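Local atomic coordinates of Myo-inositol dehydrogenase (Corynebacterium glutamicum, PDB entry 3EUW), a protein that probably oxidises myo-inositol at the 2-position with NAD+ as hydride acceptor, working as a tetrameric member of the Gfo/Idh/MocA oxidoreductase family. Residues Leu81-Val86 with Arg106-Lys111; His177-Ala182 with Glu315-Cys320; Phe184-Ile189 with Glu223-Val228; Asn276-Leu279 with Ala285-Ala288. All blocks are in the same frame, centred on the assembly; numbering follows the deposited sequence.

Interaction 1: Leu81-Val86 with Arg106-Lys111; sequences LITRAV and RACKEK
Thr83 and Cys108 meet in a light side-by-side packing of two neighbouring helices of the Rossmann fold. Helix 78-87 links strand 68-71 to strand 92-94, and helix 102-112 links strand 92-94 to strand 119-121, so the contact joins two consecutive beta-alpha-beta crossovers of the parallel sheet. The segment axes run in the same direction, only 6° apart, and approach to 10.4 Å. The two segments bury a modest 143 Å² between them.

On the sheet side, the CG2 branch of Ile82 faces Cys108 SG at 4.3 Å, a purely apolar touch. The same isoleucine also rests on Ile71 and Val119, which places this part of the seam above the sheet. One residue further along, Thr83 OG1 lies 3.9 Å from Cys108 SG. That hydroxyl is hydrogen-bonded within its own helix to the carbonyl oxygen of Val79, and its approach to the sulfur is a packing contact. Cys108 SG reaches across because it stands anti to its backbone N (chi1 169°), where it faces both Ile82 CG2 and Thr83 OG1.

Toward solvent the seam ends at Lys111, whose chain bends at its third torsion (-67°). It crosses the threonine at about a right angle, bringing its methylene CD to 3.9 Å from Thr83 CG2.

Interaction 2: His177-Ala182 with Glu315-Cys320; sequences HDLDMA and ELANAC
The segments of helices 169-185 and 307-326 cross at 118° between their N-to-C directions, their axes 9.7 Å apart at closest approach, with Leu179 and Leu316 the nearest pair of residues by CA. Both helices lie on one face of the mixed beta-sheet of the alpha/beta C-terminal domain found in Gfo/Idh/MocA enzymes, and the contact is buried.

Leu179 carries this crossing, touching Leu316, Ala317 and Cys320. Its second torsion (169°) holds CD1 extended, anti to CA, so that this methyl runs straight into the backbone of the partner helix. There it lies 3.5 Å from Ala317 N, a close fit, probably helped by the small side chain of the alanine. Ala317 CB flanks the same methyl at 3.9 Å, and Leu316 CB does so at an equal distance. The other branch, CD2, turns to the sulfur of Cys320, one helical turn beyond Leu316. Leu316 answers in kind: its CD1 reaches back to Leu179, where it meets CB at 4.1 Å and lies near the carbonyl oxygen.

Below this layer the sheet closes the packing, with Ile227 and Leu217 against Leu179, and Val192 against Leu316 and Cys320. Away from the apolar centre, a hydrogen bond from Arg172 of helix 169-185 to Asn318 OD1 gives the two helices a second link. No hydrogen bond joins the two segments; the seam between them is apolar, ending at Leu179 CD2 and Cys320 SG, 4.0 Å apart.

Interaction 3: Phe184-Ile189 with Glu223-Val228; sequences FFVPNI and ELINIV
Val186 packs against Glu223 and Ile225, at the point where helix 169-185 gives way to the turn leading into strand 189-197. It is the first residue after the helix to leave helical backbone angles, and its CB points at the start of strand 224-230 in the C-terminal domain's mixed sheet. From CB, already 4.3 Å from Ile225 CD1, the side chain forks. Branch CG2 stays with the isoleucine, 4.2 Å from the same CD1. Branch CG1, anti to the backbone N (chi1 -177°), takes the other direction and settles over the flat face of the Glu223 carboxylate, where OE2 is nearest at 3.8 Å and CD and OE1 are scarcely farther. The glutamate bends at its second torsion (98°) to present that face.

Ile189, the first residue of the next strand, adds a tip-to-tip contact, its CD1 standing 4.1 Å from Ile225 CD1. Leu217 lies against both isoleucines. Leu224, pointing the other way, packs on Gln212 of a neighbouring subunit, so strand 224-230 serves the helical layer and the subunit interface from different sides.

Across these segments the contact has no hydrogen bond: aliphatic branches seal the buried turn, while a methyl covers one face of the carboxylate, an apolar contact compatible with the hydrogen bond that its OE1 accepts from the backbone N of Lys221.

Interaction 4: Asn276-Leu279 with Ala285-Ala288; sequences NFFL and AYKA
Phe278 and Tyr286 cross obliquely, their ring planes about 70° apart, where the short helix 278-281 is followed closely by the long helix 283-299. The phenylalanine comes to the tyrosine at its ring edge, near the plane of that ring, and meets first the phenol oxygen: Phe278 CD1 lies 3.7 Å from Tyr286 OH, with CE1 a little behind. Ring carbons come less close, Phe278 CD1 standing 4.4 Å from Tyr286 CE2, so the phenol end of the tyrosine meets one side of the phenylalanine ring, and the rings do not stack. Phe278 follows the N-cap residue Phe277; a first torsion of 64° puts its CG between the backbone N and the carbonyl carbon and swings the ring toward the tyrosine. The start of the helix adds Leu279, whose CA lies near Tyr286 CE2.

Tyr286 is buried and has a second set of neighbours: Ile15, Val18 and Asn22 of helix 14-25, in the Rossmann domain. It therefore packs between the short helix and the nucleotide-binding fold, while Tyr237 touches Phe278. With no hydrogen bond between the segments, cohesion here probably rests on dispersion.

Overall arrangement
From the N terminus, interaction 1 comes first, closing a short loop between helices 78-87 and 102-112 inside the Rossmann domain before any other contact opens. Interaction 2 opens in helix 169-185 and closes only in helix 307-326, a loop that encloses interactions 3 and 4. Within it, interaction 3 binds the end of the same helix to strand 224-230 and closes before interaction 4 joins helices 278-281 and 283-299. Interactions 2 and 3 share one core: Ala182 packs on Ile225, Leu316 on Ile189. A long, weak ion pair from Arg106 to Glu315 joins interaction 1 to interaction 2. Interaction 4 lies across the chain's centre from interactions 1 and 2.

Interaction 1: Leu81-Val86 with Arg106-Lys111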
# COMPACT_ATOMS: atom_id res chain seq x y z
N LEU A 81 42.24 -9.14 -16.31
CA LEU A 81 42.18 -7.68 -16.19
C LEU A 81 42.47 -7.19 -14.77
O LEU A 81 43.15 -6.17 -14.59
CB LEU A 81 40.81 -7.18 -16.67
CG LEU A 81 40.59 -7.37 -18.17
CD1 LEU A 81 39.16 -7.02 -18.55
CD2 LEU A 81 41.57 -6.49 -18.94
N ILE A 82 41.97 -7.90 -13.77
CA ILE A 82 42.23 -7.50 -12.40
C ILE A 82 43.73 -7.51 -12.14
O ILE A 82 44.28 -6.54 -11.62
CB ILE A 82 41.54 -8.47 -11.40
CG1 ILE A 82 40.03 -8.18 -11.37
CG2 ILE A 82 42.17 -8.33 -10.01
CD1 ILE A 82 39.22 -9.14 -10.50
N THR A 83 44.38 -8.61 -12.51
CA THR A 83 45.81 -8.78 -12.32
C THR A 83 46.63 -7.69 -13.02
O THR A 83 47.45 -7.03 -12.39
CB THR A 83 46.28 -10.16 -12.83
OG1 THR A 83 45.58 -11.20 -12.12
CG2 THR A 83 47.77 -10.34 -12.62
N ARG A 84 46.41 -7.49 -14.31
CA ARG A 84 47.14 -6.48 -15.06
C ARG A 84 47.01 -5.09 -14.45
O ARG A 84 47.99 -4.36 -14.30
CB ARG A 84 46.65 -6.40 -16.51
CG ARG A 84 46.80 -7.67 -17.32
CD ARG A 84 46.59 -7.32 -18.79
NE ARG A 84 46.56 -8.47 -19.68
CZ ARG A 84 46.72 -8.38 -20.99
NH1 ARG A 84 46.94 -7.20 -21.56
NH2 ARG A 84 46.66 -9.48 -21.74
N ALA A 85 45.78 -4.71 -14.11
CA ALA A 85 45.53 -3.40 -13.54
C ALA A 85 46.24 -3.24 -12.20
O ALA A 85 46.96 -2.27 -11.98
CB ALA A 85 44.03 -3.18 -13.37
N VAL A 86 46.02 -4.20 -11.31
CA VAL A 86 46.64 -4.16 -10.00
C VAL A 86 48.18 -4.16 -10.08
O VAL A 86 48.83 -3.44 -9.33
CB VAL A 86 46.15 -5.35 -9.13
CG1 VAL A 86 47.00 -5.48 -7.89
CG2 VAL A 86 44.71 -5.13 -8.73
N ARG A 106 41.80 -18.15 -6.11
CA ARG A 106 42.88 -18.30 -5.14
C ARG A 106 44.22 -17.99 -5.79
O ARG A 106 45.05 -17.29 -5.21
CB ARG A 106 42.91 -19.73 -4.58
CG ARG A 106 41.66 -20.13 -3.78
CD ARG A 106 41.81 -21.54 -3.20
NE ARG A 106 40.56 -22.09 -2.68
CZ ARG A 106 39.85 -21.56 -1.69
NH1 ARG A 106 40.27 -20.45 -1.10
NH2 ARG A 106 38.73 -22.14 -1.29
N ALA A 107 44.44 -18.50 -7.00
CA ALA A 107 45.69 -18.26 -7.71
C ALA A 107 45.89 -16.77 -7.89
O ALA A 107 46.95 -16.22 -7.60
CB ALA A 107 45.67 -18.96 -9.05
N CYS A 108 44.84 -16.10 -8.38
CA CYS A 108 44.90 -14.67 -8.59
C CYS A 108 45.27 -13.94 -7.31
O CYS A 108 46.14 -13.06 -7.31
CB CYS A 108 43.56 -14.16 -9.11
SG CYS A 108 43.43 -12.37 -9.10
N LYS A 109 44.63 -14.30 -6.20
CA LYS A 109 44.91 -13.66 -4.92
C LYS A 109 46.38 -13.76 -4.52
O LYS A 109 46.92 -12.84 -3.90
CB LYS A 109 44.04 -14.27 -3.83
CG LYS A 109 44.18 -13.59 -2.49
CD LYS A 109 43.20 -14.19 -1.50
CE LYS A 109 43.23 -13.48 -0.17
NZ LYS A 109 42.20 -14.04 0.73
N GLU A 110 47.01 -14.88 -4.85
CA GLU A 110 48.41 -15.09 -4.53
C GLU A 110 49.34 -14.23 -5.39
O GLU A 110 50.24 -13.58 -4.88
CB GLU A 110 48.76 -16.57 -4.70
CG GLU A 110 48.55 -17.41 -3.45
CD GLU A 110 48.26 -18.87 -3.75
OE1 GLU A 110 48.83 -19.40 -4.74
OE2 GLU A 110 47.48 -19.49 -3.00
N LYS A 111 49.10 -14.22 -6.70
CA LYS A 111 49.94 -13.44 -7.59
C LYS A 111 49.92 -11.95 -7.26
O LYS A 111 50.97 -11.32 -7.20
CB LYS A 111 49.51 -13.65 -9.04
CG LYS A 111 50.42 -12.96 -10.05
CD LYS A 111 50.07 -13.31 -11.49
CE LYS A 111 50.34 -14.78 -11.81
NZ LYS A 111 50.07 -15.11 -13.24

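Interaction 2: His177-Ala182 with Glu315-Cys320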
# COMPACT_ATOMS: atom_id res chain seq x y z
N HIS A 177 24.61 -12.83 -5.73
CA HIS A 177 24.29 -11.46 -5.34
C HIS A 177 23.57 -11.44 -3.98
O HIS A 177 23.83 -10.58 -3.13
CB HIS A 177 23.42 -10.76 -6.39
CG HIS A 177 24.19 -10.14 -7.52
ND1 HIS A 177 24.24 -10.69 -8.78
CD2 HIS A 177 24.90 -8.99 -7.57
CE1 HIS A 177 24.95 -9.90 -9.57
NE2 HIS A 177 25.36 -8.86 -8.86
N ASP A 178 22.67 -12.38 -3.77
CA ASP A 178 21.93 -12.46 -2.51
C ASP A 178 22.84 -12.91 -1.37
O ASP A 178 22.64 -12.53 -0.22
CB ASP A 178 20.77 -13.45 -2.64
CG ASP A 178 19.81 -13.07 -3.75
OD1 ASP A 178 19.27 -11.95 -3.74
OD2 ASP A 178 19.57 -13.91 -4.64
N LEU A 179 23.82 -13.74 -1.68
CA LEU A 179 24.75 -14.22 -0.68
C LEU A 179 25.62 -13.06 -0.19
O LEU A 179 25.97 -12.99 0.98
CB LEU A 179 25.63 -15.33 -1.25
CG LEU A 179 24.81 -16.60 -1.52
CD1 LEU A 179 25.65 -17.56 -2.35
CD2 LEU A 179 24.38 -17.24 -0.18
N ASP A 180 25.96 -12.15 -1.10
CA ASP A 180 26.76 -11.01 -0.71
C ASP A 180 25.91 -10.04 0.11
O ASP A 180 26.38 -9.46 1.09
CB ASP A 180 27.32 -10.26 -1.93
CG ASP A 180 28.08 -9.00 -1.53
OD1 ASP A 180 29.20 -9.14 -1.01
OD2 ASP A 180 27.54 -7.88 -1.71
N MSE A 181 24.66 -9.85 -0.30
CA MSE A 181 23.76 -8.95 0.41
C MSE A 181 23.64 -9.48 1.84
O MSE A 181 23.61 -8.72 2.81
CB MSE A 181 22.40 -8.93 -0.29
CG MSE A 181 21.29 -8.23 0.48
SE MSE A 181 21.71 -6.34 0.51
CE MSE A 181 21.73 -5.86 -1.38
N ALA A 182 23.59 -10.80 1.95
CA ALA A 182 23.49 -11.42 3.25
C ALA A 182 24.70 -11.04 4.12
O ALA A 182 24.52 -10.65 5.27
CB ALA A 182 23.39 -12.92 3.09
N GLU A 315 32.60 -18.66 -2.42
CA GLU A 315 32.69 -19.82 -1.52
C GLU A 315 31.32 -20.19 -0.96
O GLU A 315 31.00 -21.37 -0.82
CB GLU A 315 33.67 -19.53 -0.36
CG GLU A 315 35.12 -19.32 -0.79
CD GLU A 315 36.04 -18.95 0.37
OE1 GLU A 315 35.67 -18.09 1.20
OE2 GLU A 315 37.15 -19.50 0.46
N LEU A 316 30.50 -19.18 -0.65
CA LEU A 316 29.16 -19.44 -0.12
C LEU A 316 28.34 -20.08 -1.24
O LEU A 316 27.60 -21.03 -1.01
CB LEU A 316 28.49 -18.14 0.33
CG LEU A 316 29.01 -17.45 1.60
CD1 LEU A 316 28.17 -16.20 1.90
CD2 LEU A 316 28.95 -18.40 2.79
N ALA A 317 28.49 -19.57 -2.46
CA ALA A 317 27.75 -20.14 -3.57
C ALA A 317 28.18 -21.61 -3.76
O ALA A 317 27.34 -22.48 -4.00
CB ALA A 317 27.99 -19.34 -4.85
N ASN A 318 29.47 -21.89 -3.63
CA ASN A 318 29.93 -23.27 -3.78
C ASN A 318 29.37 -24.12 -2.65
O ASN A 318 28.98 -25.27 -2.87
CB ASN A 318 31.47 -23.35 -3.80
CG ASN A 318 32.06 -22.80 -5.09
OD1 ASN A 318 31.39 -22.75 -6.11
ND2 ASN A 318 33.33 -22.40 -5.04
N ALA A 319 29.30 -23.56 -1.45
CA ALA A 319 28.76 -24.30 -0.32
C ALA A 319 27.29 -24.60 -0.59
O ALA A 319 26.80 -25.68 -0.24
CB ALA A 319 28.92 -23.51 0.97
N CYS A 320 26.58 -23.64 -1.20
CA CYS A 320 25.16 -23.81 -1.52
C CYS A 320 24.96 -24.98 -2.47
O CYS A 320 24.15 -25.87 -2.21
CB CYS A 320 24.57 -22.56 -2.19
SG CYS A 320 24.22 -21.18 -1.09

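Interaction 3: Phe184-Ile189 with Glu223-Val228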
# COMPACT_ATOMS: atom_id res chain seq x y z
N PHE A 184 26.51 -8.48 3.82
CA PHE A 184 26.46 -7.04 4.02
C PHE A 184 25.81 -6.81 5.38
O PHE A 184 26.17 -5.88 6.11
CB PHE A 184 25.64 -6.40 2.90
CG PHE A 184 25.60 -4.89 2.94
CD1 PHE A 184 26.61 -4.15 3.56
CD2 PHE A 184 24.59 -4.20 2.26
CE1 PHE A 184 26.61 -2.75 3.50
CE2 PHE A 184 24.60 -2.80 2.19
CZ PHE A 184 25.61 -2.08 2.81
N PHE A 185 24.86 -7.68 5.72
CA PHE A 185 24.13 -7.59 6.98
C PHE A 185 24.78 -8.41 8.09
O PHE A 185 24.88 -7.96 9.23
CB PHE A 185 22.68 -8.05 6.79
CG PHE A 185 21.76 -6.97 6.26
CD1 PHE A 185 21.04 -6.16 7.12
CD2 PHE A 185 21.67 -6.73 4.89
CE1 PHE A 185 20.23 -5.13 6.62
CE2 PHE A 185 20.88 -5.71 4.39
CZ PHE A 185 20.16 -4.90 5.25
N VAL A 186 25.20 -9.63 7.75
CA VAL A 186 25.81 -10.55 8.71
C VAL A 186 27.07 -11.11 8.07
O VAL A 186 27.04 -12.14 7.40
CB VAL A 186 24.85 -11.71 9.04
CG1 VAL A 186 25.46 -12.61 10.10
CG2 VAL A 186 23.50 -11.15 9.51
N PRO A 187 28.21 -10.42 8.27
CA PRO A 187 29.52 -10.78 7.73
C PRO A 187 29.97 -12.20 8.03
O PRO A 187 30.56 -12.87 7.18
CB PRO A 187 30.46 -9.76 8.37
CG PRO A 187 29.57 -8.60 8.67
CD PRO A 187 28.32 -9.25 9.15
N ASN A 188 29.69 -12.65 9.24
CA ASN A 188 30.12 -13.97 9.68
C ASN A 188 29.08 -15.09 9.55
O ASN A 188 28.24 -15.28 10.43
CB ASN A 188 30.58 -13.85 11.13
CG ASN A 188 31.55 -12.69 11.33
OD1 ASN A 188 31.60 -12.09 12.41
ND2 ASN A 188 32.32 -12.38 10.29
N ILE A 189 29.18 -15.83 8.46
CA ILE A 189 28.28 -16.95 8.20
C ILE A 189 29.03 -18.23 8.58
O ILE A 189 30.19 -18.40 8.20
CB ILE A 189 27.88 -17.01 6.71
CG1 ILE A 189 27.25 -15.68 6.28
CG2 ILE A 189 26.95 -18.19 6.48
CD1 ILE A 189 25.98 -15.30 7.01
N GLU A 223 21.73 -15.77 13.79
CA GLU A 223 20.91 -15.10 12.79
C GLU A 223 20.58 -16.12 11.70
O GLU A 223 21.40 -16.99 11.38
CB GLU A 223 21.64 -13.92 12.16
CG GLU A 223 22.17 -12.91 13.15
CD GLU A 223 23.64 -13.12 13.47
OE1 GLU A 223 24.10 -14.29 13.50
OE2 GLU A 223 24.34 -12.11 13.70
N LEU A 224 19.39 -16.01 11.13
CA LEU A 224 18.98 -16.89 10.04
C LEU A 224 18.72 -16.06 8.81
O LEU A 224 17.87 -15.16 8.82
CB LEU A 224 17.70 -17.67 10.41
CG LEU A 224 17.88 -18.69 11.55
CD1 LEU A 224 16.55 -19.38 11.85
CD2 LEU A 224 18.96 -19.73 11.16
N ILE A 225 19.48 -16.32 7.75
CA ILE A 225 19.31 -15.60 6.50
C ILE A 225 18.63 -16.57 5.54
O ILE A 225 19.15 -17.66 5.27
CB ILE A 225 20.66 -15.15 5.91
CG1 ILE A 225 21.38 -14.18 6.87
CG2 ILE A 225 20.42 -14.44 4.60
CD1 ILE A 225 22.08 -14.86 8.01
N ASN A 226 17.47 -16.19 5.03
CA ASN A 226 16.70 -17.05 4.14
C ASN A 226 16.55 -16.41 2.76
O ASN A 226 15.97 -15.33 2.61
CB ASN A 226 15.34 -17.33 4.78
CG ASN A 226 14.51 -18.33 4.01
OD1 ASN A 226 14.93 -19.46 3.77
ND2 ASN A 226 13.33 -17.91 3.62
N ILE A 227 17.10 -17.08 1.74
CA ILE A 227 17.06 -16.58 0.38
C ILE A 227 16.21 -17.43 -0.54
O ILE A 227 16.37 -18.65 -0.60
CB ILE A 227 18.50 -16.51 -0.20
CG1 ILE A 227 19.38 -15.63 0.69
CG2 ILE A 227 18.47 -15.96 -1.62
CD1 ILE A 227 20.86 -15.67 0.32
N VAL A 228 15.31 -16.76 -1.27
CA VAL A 228 14.42 -17.42 -2.22
C VAL A 228 14.69 -16.90 -3.65
O VAL A 228 14.63 -15.70 -3.91
CB VAL A 228 12.92 -17.17 -1.87
CG1 VAL A 228 12.02 -17.86 -2.91
CG2 VAL A 228 12.60 -17.70 -0.46

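Interaction 4: Asn276-Leu279 with Ala285-Ala288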
# COMPACT_ATOMS: atom_id res chain seq x y z
N ASN A 276 11.38 -4.49 -15.11
CA ASN A 276 11.73 -5.77 -15.70
C ASN A 276 13.22 -5.98 -15.93
O ASN A 276 13.68 -7.11 -16.00
CB ASN A 276 11.01 -5.92 -17.04
CG ASN A 276 11.12 -7.32 -17.60
OD1 ASN A 276 10.37 -8.22 -17.20
ND2 ASN A 276 12.08 -7.53 -18.50
N PHE A 277 13.97 -4.89 -16.05
CA PHE A 277 15.40 -4.99 -16.32
C PHE A 277 16.25 -4.48 -15.16
O PHE A 277 15.95 -3.45 -14.54
CB PHE A 277 15.72 -4.21 -17.59
CG PHE A 277 14.95 -4.68 -18.79
CD1 PHE A 277 15.19 -5.94 -19.34
CD2 PHE A 277 13.97 -3.88 -19.37
CE1 PHE A 277 14.45 -6.39 -20.45
CE2 PHE A 277 13.24 -4.32 -20.48
CZ PHE A 277 13.48 -5.58 -21.02
N PHE A 278 17.32 -5.22 -14.87
CA PHE A 278 18.19 -4.86 -13.77
C PHE A 278 18.76 -3.45 -13.93
O PHE A 278 18.85 -2.71 -12.95
CB PHE A 278 19.31 -5.90 -13.62
CG PHE A 278 20.24 -5.98 -14.80
CD1 PHE A 278 21.31 -5.09 -14.92
CD2 PHE A 278 20.05 -6.94 -15.79
CE1 PHE A 278 22.18 -5.16 -16.02
CE2 PHE A 278 20.90 -7.01 -16.90
CZ PHE A 278 21.97 -6.12 -17.01
N LEU A 279 19.11 -3.07 -15.15
CA LEU A 279 19.68 -1.75 -15.40
C LEU A 279 18.75 -0.64 -14.95
O LEU A 279 19.19 0.41 -14.51
CB LEU A 279 20.04 -1.59 -16.88
CG LEU A 279 18.92 -1.40 -17.91
CD1 LEU A 279 18.56 0.08 -17.99
CD2 LEU A 279 19.36 -1.90 -19.28
N ALA A 285 21.70 2.70 -7.99
CA ALA A 285 22.77 1.89 -7.41
C ALA A 285 24.07 1.94 -8.20
O ALA A 285 25.15 2.07 -7.62
CB ALA A 285 22.30 0.44 -7.27
N TYR A 286 23.98 1.82 -9.52
CA TYR A 286 25.18 1.84 -10.33
C TYR A 286 25.90 3.17 -10.25
O TYR A 286 27.12 3.22 -10.26
CB TYR A 286 24.88 1.49 -11.79
CG TYR A 286 24.65 0.02 -12.00
CD1 TYR A 286 25.67 -0.91 -11.76
CD2 TYR A 286 23.42 -0.46 -12.46
CE1 TYR A 286 25.47 -2.26 -11.97
CE2 TYR A 286 23.22 -1.82 -12.68
CZ TYR A 286 24.25 -2.71 -12.44
OH TYR A 286 24.07 -4.05 -12.67
N LYS A 287 25.13 4.25 -10.16
CA LYS A 287 25.71 5.58 -10.06
C LYS A 287 26.39 5.75 -8.71
O LYS A 287 27.48 6.32 -8.61
CB LYS A 287 24.62 6.64 -10.26
CG LYS A 287 24.13 6.76 -11.70
CD LYS A 287 22.98 7.75 -11.86
CE LYS A 287 22.65 8.00 -13.33
NZ LYS A 287 22.32 6.74 -14.06
N ALA A 288 25.74 5.25 -7.66
CA ALA A 288 26.29 5.38 -6.32
C ALA A 288 27.53 4.51 -6.21
O ALA A 288 28.50 4.88 -5.55
CB ALA A 288 25.26 4.97 -5.28